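Local coordinates for protein pectate lyase/Amb allergen (Acidovorax citrulli, PDB 4HWV) that probably cleaves pectate as a secreted, calcium-binding lyase of polysaccharide lyase family 1, at residues Ala48-Asn60 with Arg157-Leu169. Sequence-based numbering, arbitrary orientation.
Sequences ANRNELIQALYGN and RVVTISVPDNTSL
Leu-57, near the C-terminal end of helix 50-57, drives its forked end into the bend formed by residues 161-169. Leu-57 CD1 presses on CG2 of Ile-161 at 3.4 Å, tighter than usual for two carbons, and also lies beside Ser-162 O, a buried carbonyl with no polar partner in the model. Leu-57 CD2 meets Pro-164 CD at 3.7 Å and Thr-167 CG2 at 3.9 Å, the Leu-57 side chain crossing both at about a right angle. One turn back, Leu-53 CD1 reaches Leu-169 CD2 (4.1 Å).

At the helix start Arg-50 runs out extended as far as NE, CG anti to the backbone N, then turns its guanidinium at the end of helix 143-159. Arg-50 NE (3.0 Å) and NH2 (2.8 Å) grip Val-158 O side-on through bent bonds (N-H...O 135° and 140°); only NH2 lies in the carbonyl plane, on a lone pair. NH2 also bonds Gly-68 O. Ile-54 CD1 lies over one guanidinium face, toward its rim; Val-158 CG1 also lies over a face. Ile-161 CD1 packs against Arg-50 NE and Ile-54 CD1. A water joins Tyr-58 OH to Ser-162 N.

Strand 160-163 runs at 27° to helix 50-57. Leu-57 and Leu-169 also pack on Ile-81, consistent with the helix capping the N-terminal end of the pectate lyase right-handed parallel beta-helix.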
ATOM      1  N   ALA A  48     -22.341   5.225  -4.472  1.00  4.26           N
ATOM      2  CA  ALA A  48     -21.008   5.275  -5.074  1.00  4.91           C
ATOM      3  C   ALA A  48     -20.100   6.325  -4.423  1.00  5.06           C
ATOM      4  O   ALA A  48     -18.961   6.523  -4.856  1.00  6.66           O
ATOM      5  CB  ALA A  48     -21.106   5.522  -6.591  1.00  5.85           C
ATOM      6  N   ASN A  49     -20.592   6.996  -3.380  1.00  4.00           N
ATOM      7  CA  ASN A  49     -19.778   7.980  -2.668  1.00  4.01           C
ATOM      8  C   ASN A  49     -20.327   8.179  -1.269  1.00  3.46           C
ATOM      9  O   ASN A  49     -21.403   7.643  -0.916  1.00  3.96           O
ATOM     10  CB  ASN A  49     -19.692   9.310  -3.454  1.00  4.70           C
ATOM     11  CG  ASN A  49     -21.037  10.015  -3.565  1.00  5.06           C
ATOM     12  OD1 ASN A  49     -21.655  10.327  -2.555  1.00  4.70           O
ATOM     13  ND2 ASN A  49     -21.473  10.303  -4.800  1.00  5.78           N
ATOM     14  N   ARG A  50     -19.592   8.933  -0.458  1.00  3.62           N
ATOM     15  CA  ARG A  50     -19.919   9.090   0.945  1.00  3.86           C
ATOM     16  C   ARG A  50     -21.284   9.752   1.161  1.00  3.36           C
ATOM     17  O   ARG A  50     -22.041   9.362   2.061  1.00  3.96           O
ATOM     18  CB  ARG A  50     -18.820   9.902   1.624  1.00  3.97           C
ATOM     19  CG  ARG A  50     -19.036  10.145   3.133  1.00  3.80           C
ATOM     20  CD  ARG A  50     -17.862  10.920   3.771  1.00  4.18           C
ATOM     21  NE  ARG A  50     -18.085  11.138   5.196  1.00  3.75           N
ATOM     22  CZ  ARG A  50     -18.870  12.102   5.683  1.00  3.56           C
ATOM     23  NH1 ARG A  50     -19.493  12.948   4.850  1.00  4.81           N
ATOM     24  NH2 ARG A  50     -19.048  12.208   7.003  1.00  4.58           N
ATOM     25  N   ASN A  51     -21.598  10.763   0.349  1.00  3.70           N
ATOM     26  CA  ASN A  51     -22.886  11.437   0.483  1.00  4.32           C
ATOM     27  C   ASN A  51     -24.054  10.491   0.207  1.00  4.03           C
ATOM     28  O   ASN A  51     -25.030  10.448   0.970  1.00  4.50           O
ATOM     29  CB  ASN A  51     -22.991  12.658  -0.441  1.00  5.05           C
ATOM     30  CG  ASN A  51     -22.128  13.828   0.016  1.00  4.78           C
ATOM     31  OD1 ASN A  51     -21.725  13.909   1.164  1.00  4.92           O
ATOM     32  ND2 ASN A  51     -21.898  14.776  -0.879  1.00  5.67           N
ATOM     33  N   GLU A  52     -23.956   9.723  -0.877  1.00  4.01           N
ATOM     34  CA  GLU A  52     -25.020   8.775  -1.221  1.00  3.46           C
ATOM     35  C   GLU A  52     -25.181   7.692  -0.172  1.00  3.72           C
ATOM     36  O   GLU A  52     -26.297   7.310   0.181  1.00  4.44           O
ATOM     37  CB  GLU A  52     -24.748   8.140  -2.574  1.00  4.36           C
ATOM     38  CG  GLU A  52     -24.825   9.144  -3.747  1.00  5.41           C
ATOM     39  CD  GLU A  52     -24.499   8.514  -5.087  1.00  7.17           C
ATOM     40  OE1 GLU A  52     -24.144   7.326  -5.129  1.00  7.08           O
ATOM     41  OE2 GLU A  52     -24.615   9.208  -6.119  1.00  8.44           O
ATOM     42  N   LEU A  53     -24.056   7.200   0.345  1.00  3.99           N
ATOM     43  CA  LEU A  53     -24.101   6.187   1.401  1.00  3.72           C
ATOM     44  C   LEU A  53     -24.839   6.734   2.638  1.00  4.23           C
ATOM     45  O   LEU A  53     -25.729   6.077   3.191  1.00  4.73           O
ATOM     46  CB  LEU A  53     -22.675   5.768   1.770  1.00  4.06           C
ATOM     47  CG  LEU A  53     -22.582   4.849   2.988  1.00  4.83           C
ATOM     48  CD1 LEU A  53     -23.295   3.514   2.799  1.00  5.30           C
ATOM     49  CD2 LEU A  53     -21.110   4.597   3.293  1.00  5.73           C
ATOM     50  N   ILE A  54     -24.465   7.935   3.072  1.00  4.09           N
ATOM     51  CA  ILE A  54     -25.129   8.555   4.218  1.00  4.18           C
ATOM     52  C   ILE A  54     -26.626   8.771   3.960  1.00  3.72           C
ATOM     53  O   ILE A  54     -27.452   8.461   4.816  1.00  4.13           O
ATOM     54  CB  ILE A  54     -24.423   9.863   4.622  1.00  4.92           C
ATOM     55  CG1 ILE A  54     -23.053   9.537   5.211  1.00  5.73           C
ATOM     56  CG2 ILE A  54     -25.279  10.676   5.615  1.00  4.91           C
ATOM     57  CD1 ILE A  54     -22.111  10.735   5.264  1.00  6.91           C
ATOM     58  N   GLN A  55     -27.001   9.284   2.784  1.00  3.89           N
ATOM     59  CA  GLN A  55     -28.425   9.481   2.535  1.00  4.72           C
ATOM     60  C   GLN A  55     -29.191   8.154   2.576  1.00  4.78           C
ATOM     61  O   GLN A  55     -30.325   8.092   3.058  1.00  5.55           O
ATOM     62  CB  GLN A  55     -28.690  10.200   1.208  1.00  5.48           C
ATOM     63  CG  GLN A  55     -28.231  11.657   1.166  1.00  6.00           C
ATOM     64  CD  GLN A  55     -28.852  12.558   2.231  1.00  5.63           C
ATOM     65  OE1 GLN A  55     -29.786  12.182   2.951  1.00  5.83           O
ATOM     66  NE2 GLN A  55     -28.308  13.765   2.343  1.00  5.98           N
ATOM     67  N   ALA A  56     -28.592   7.080   2.078  1.00  4.42           N
ATOM     68  CA  ALA A  56     -29.258   5.780   2.133  1.00  4.82           C
ATOM     69  C   ALA A  56     -29.456   5.341   3.587  1.00  4.69           C
ATOM     70  O   ALA A  56     -30.538   4.888   3.991  1.00  5.55           O
ATOM     71  CB  ALA A  56     -28.476   4.746   1.338  1.00  5.60           C
ATOM     72  N   LEU A  57     -28.415   5.504   4.394  1.00  4.38           N
ATOM     73  CA  LEU A  57     -28.498   5.119   5.804  1.00  4.61           C
ATOM     74  C   LEU A  57     -29.502   5.968   6.578  1.00  4.52           C
ATOM     75  O   LEU A  57     -30.085   5.507   7.568  1.00  5.54           O
ATOM     76  CB  LEU A  57     -27.112   5.227   6.454  1.00  4.95           C
ATOM     77  CG  LEU A  57     -26.066   4.229   5.946  1.00  4.78           C
ATOM     78  CD1 LEU A  57     -24.685   4.638   6.396  1.00  5.56           C
ATOM     79  CD2 LEU A  57     -26.357   2.803   6.405  1.00  5.49           C
ATOM     80  N   TYR A  58     -29.688   7.208   6.125  1.00  4.86           N
ATOM     81  CA  TYR A  58     -30.538   8.176   6.817  1.00  4.98           C
ATOM     82  C   TYR A  58     -31.896   8.359   6.123  1.00  5.03           C
ATOM     83  O   TYR A  58     -32.665   9.251   6.473  1.00  5.91           O
ATOM     84  CB  TYR A  58     -29.815   9.532   6.930  1.00  4.77           C
ATOM     85  CG  TYR A  58     -28.765   9.592   8.029  1.00  5.16           C
ATOM     86  CD1 TYR A  58     -27.615   8.803   7.975  1.00  5.13           C
ATOM     87  CD2 TYR A  58     -28.921  10.447   9.118  1.00  6.57           C
ATOM     88  CE1 TYR A  58     -26.662   8.851   8.978  1.00  6.16           C
ATOM     89  CE2 TYR A  58     -27.957  10.516  10.122  1.00  6.74           C
ATOM     90  CZ  TYR A  58     -26.832   9.705  10.045  1.00  6.39           C
ATOM     91  OH  TYR A  58     -25.860   9.735  11.016  1.00  7.76           O
ATOM     92  N   GLY A  59     -32.210   7.511   5.146  1.00  5.22           N
ATOM     93  CA  GLY A  59     -33.485   7.623   4.452  1.00  5.90           C
ATOM     94  C   GLY A  59     -33.725   9.010   3.889  1.00  6.07           C
ATOM     95  O   GLY A  59     -34.836   9.551   3.959  1.00  7.11           O
ATOM     96  N   ASN A  60     -32.660   9.594   3.351  1.00  5.82           N
ATOM     97  CA  ASN A  60     -32.709  10.899   2.705  1.00  6.43           C
ATOM     98  C   ASN A  60     -33.056  12.044   3.655  1.00  6.27           C
ATOM     99  O   ASN A  60     -33.498  13.103   3.217  1.00  7.40           O
ATOM    100  CB  ASN A  60     -33.636  10.865   1.475  1.00  8.17           C
ATOM    101  CG  ASN A  60     -32.998  10.141   0.340  1.00  9.60           C
ATOM    102  OD1 ASN A  60     -31.991  10.598  -0.182  1.00  9.80           O
ATOM    103  ND2 ASN A  60     -33.554   8.993  -0.043  1.00 10.56           N
ATOM    104  N   ARG A 157     -15.735  12.964  13.091  1.00  5.91           N
ATOM    105  CA  ARG A 157     -17.074  13.278  12.613  1.00  7.27           C
ATOM    106  C   ARG A 157     -17.230  13.101  11.096  1.00  6.31           C
ATOM    107  O   ARG A 157     -18.355  12.992  10.589  1.00  9.01           O
ATOM    108  CB  ARG A 157     -17.445  14.683  13.060  1.00 11.25           C
ATOM    109  CG  ARG A 157     -17.570  14.756  14.605  1.00 14.19           C
ATOM    110  CD  ARG A 157     -17.701  16.162  15.179  1.00 16.72           C
ATOM    111  NE  ARG A 157     -18.971  16.746  14.789  1.00 19.19           N
ATOM    112  CZ  ARG A 157     -19.077  17.787  13.974  1.00 20.22           C
ATOM    113  NH1 ARG A 157     -17.977  18.351  13.507  1.00 21.10           N
ATOM    114  NH2 ARG A 157     -20.275  18.268  13.642  1.00 20.52           N
ATOM    115  N   VAL A 158     -16.115  13.013  10.377  1.00  4.43           N
ATOM    116  CA  VAL A 158     -16.146  12.756   8.949  1.00  4.59           C
ATOM    117  C   VAL A 158     -16.079  11.251   8.662  1.00  3.70           C
ATOM    118  O   VAL A 158     -16.873  10.721   7.892  1.00  4.97           O
ATOM    119  CB  VAL A 158     -14.977  13.489   8.260  1.00  4.84           C
ATOM    120  CG1 VAL A 158     -14.846  13.085   6.801  1.00  5.24           C
ATOM    121  CG2 VAL A 158     -15.183  14.988   8.360  1.00  5.36           C
ATOM    122  N   VAL A 159     -15.105  10.562   9.256  1.00  3.45           N
ATOM    123  CA  VAL A 159     -14.821   9.200   8.827  1.00  3.42           C
ATOM    124  C   VAL A 159     -15.703   8.154   9.511  1.00  3.85           C
ATOM    125  O   VAL A 159     -15.750   7.009   9.060  1.00  4.14           O
ATOM    126  CB  VAL A 159     -13.324   8.801   9.005  1.00  3.73           C
ATOM    127  CG1 VAL A 159     -12.415   9.789   8.269  1.00  4.15           C
ATOM    128  CG2 VAL A 159     -12.946   8.676  10.490  1.00  4.67           C
ATOM    129  N   THR A 160     -16.376   8.537  10.602  1.00  4.04           N
ATOM    130  CA  THR A 160     -17.268   7.613  11.311  0.50  3.96           C
ATOM    131  C   THR A 160     -18.680   7.706  10.746  1.00  4.68           C
ATOM    132  O   THR A 160     -19.235   8.808  10.666  1.00  6.30           O
ATOM    133  CB  THR A 160     -17.323   7.926  12.811  0.50  3.12           C
ATOM    134  OG1 THR A 160     -15.995   7.980  13.331  0.50  3.59           O
ATOM    135  CG2 THR A 160     -18.063   6.847  13.543  0.50  2.98           C
ATOM    136  N   ILE A 161     -19.249   6.560  10.368  1.00  4.65           N
ATOM    137  CA  ILE A 161     -20.531   6.509   9.686  1.00  4.65           C
ATOM    138  C   ILE A 161     -21.499   5.655  10.502  1.00  4.22           C
ATOM    139  O   ILE A 161     -21.237   4.468  10.746  1.00  4.95           O
ATOM    140  CB  ILE A 161     -20.384   5.886   8.274  1.00  5.52           C
ATOM    141  CG1 ILE A 161     -19.333   6.625   7.435  1.00  6.65           C
ATOM    142  CG2 ILE A 161     -21.740   5.842   7.575  1.00  7.25           C
ATOM    143  CD1 ILE A 161     -19.686   8.069   7.089  1.00  7.31           C
ATOM    144  N   SER A 162     -22.600   6.249  10.947  1.00  4.76           N
ATOM    145  CA  SER A 162     -23.575   5.552  11.775  0.50  4.23           C
ATOM    146  C   SER A 162     -24.453   4.606  10.943  1.00  4.59           C
ATOM    147  O   SER A 162     -25.091   5.026   9.967  1.00  5.82           O
ATOM    148  CB  SER A 162     -24.455   6.585  12.483  0.50  4.30           C
ATOM    149  OG  SER A 162     -25.359   5.948  13.355  0.50  3.98           O
ATOM    150  N   VAL A 163     -24.495   3.339  11.339  1.00  3.72           N
ATOM    151  CA  VAL A 163     -25.335   2.350  10.647  1.00  4.11           C
ATOM    152  C   VAL A 163     -26.531   1.984  11.521  1.00  4.15           C
ATOM    153  O   VAL A 163     -26.360   1.531  12.648  1.00  4.89           O
ATOM    154  CB  VAL A 163     -24.533   1.075  10.301  1.00  4.04           C
ATOM    155  CG1 VAL A 163     -25.410   0.066   9.579  1.00  5.05           C
ATOM    156  CG2 VAL A 163     -23.318   1.443   9.445  1.00  4.87           C
ATOM    157  N   PRO A 164     -27.752   2.200  11.016  1.00  3.70           N
ATOM    158  CA  PRO A 164     -28.961   1.961  11.818  1.00  4.44           C
ATOM    159  C   PRO A 164     -29.493   0.529  11.695  1.00  4.65           C
ATOM    160  O   PRO A 164     -28.939  -0.302  10.978  1.00  5.12           O
ATOM    161  CB  PRO A 164     -29.964   2.941  11.196  1.00  4.72           C
ATOM    162  CG  PRO A 164     -29.610   2.882   9.721  1.00  4.69           C
ATOM    163  CD  PRO A 164     -28.079   2.792   9.702  1.00  4.24           C
ATOM    164  N   ASP A 165     -30.587   0.252  12.399  1.00  4.59           N
ATOM    165  CA  ASP A 165     -31.224  -1.064  12.401  1.00  4.24           C
ATOM    166  C   ASP A 165     -31.590  -1.531  11.009  1.00  3.99           C
ATOM    167  O   ASP A 165     -31.888  -0.730  10.114  1.00  4.83           O
ATOM    168  CB  ASP A 165     -32.532  -1.028  13.197  1.00  5.02           C
ATOM    169  CG  ASP A 165     -32.343  -0.485  14.599  1.00  6.41           C
ATOM    170  OD1 ASP A 165     -32.080   0.730  14.735  1.00  7.89           O
ATOM    171  OD2 ASP A 165     -32.454  -1.266  15.564  1.00  7.62           O
ATOM    172  N   ASN A 166     -31.619  -2.850  10.851  1.00  4.43           N
ATOM    173  CA  ASN A 166     -32.228  -3.462   9.676  1.00  4.19           C
ATOM    174  C   ASN A 166     -31.572  -2.995   8.387  1.00  3.63           C
ATOM    175  O   ASN A 166     -32.232  -2.607   7.430  1.00  4.48           O
ATOM    176  CB  ASN A 166     -33.742  -3.219   9.650  1.00  4.85           C
ATOM    177  CG  ASN A 166     -34.425  -3.680  10.916  1.00  5.30           C
ATOM    178  OD1 ASN A 166     -34.230  -4.806  11.358  1.00  5.55           O
ATOM    179  ND2 ASN A 166     -35.234  -2.807  11.504  1.00  6.27           N
ATOM    180  N   THR A 167     -30.245  -3.060   8.373  1.00  3.48           N
ATOM    181  CA  THR A 167     -29.477  -2.570   7.246  1.00  3.54           C
ATOM    182  C   THR A 167     -28.636  -3.667   6.645  1.00  3.55           C
ATOM    183  O   THR A 167     -27.922  -4.373   7.369  1.00  4.02           O
ATOM    184  CB  THR A 167     -28.535  -1.437   7.700  1.00  3.86           C
ATOM    185  OG1 THR A 167     -29.323  -0.371   8.242  1.00  3.94           O
ATOM    186  CG2 THR A 167     -27.702  -0.898   6.529  1.00  4.49           C
ATOM    187  N   SER A 168     -28.700  -3.789   5.323  1.00  3.77           N
ATOM    188  CA  SER A 168     -27.729  -4.575   4.570  1.00  3.63           C
ATOM    189  C   SER A 168     -26.837  -3.678   3.730  1.00  3.52           C
ATOM    190  O   SER A 168     -27.341  -2.810   3.005  1.00  4.48           O
ATOM    191  CB  SER A 168     -28.434  -5.563   3.643  1.00  3.96           C
ATOM    192  OG  SER A 168     -29.114  -6.537   4.419  1.00  4.37           O
ATOM    193  N   LEU A 169     -25.523  -3.879   3.852  1.00  3.18           N
ATOM    194  CA  LEU A 169     -24.537  -3.247   2.984  1.00  3.65           C
ATOM    195  C   LEU A 169     -23.956  -4.364   2.140  1.00  3.31           C
ATOM    196  O   LEU A 169     -23.316  -5.282   2.680  1.00  4.61           O
ATOM    197  CB  LEU A 169     -23.425  -2.575   3.791  1.00  5.25           C
ATOM    198  CG  LEU A 169     -23.879  -1.451   4.718  1.00  7.02           C
ATOM    199  CD1 LEU A 169     -22.747  -1.000   5.621  1.00  8.48           C
ATOM    200  CD2 LEU A 169     -24.373  -0.270   3.933  1.00  9.31           C
TER
HETATM  201  O   HOH W   1     -23.199   9.037  10.324  1.00 11.32           O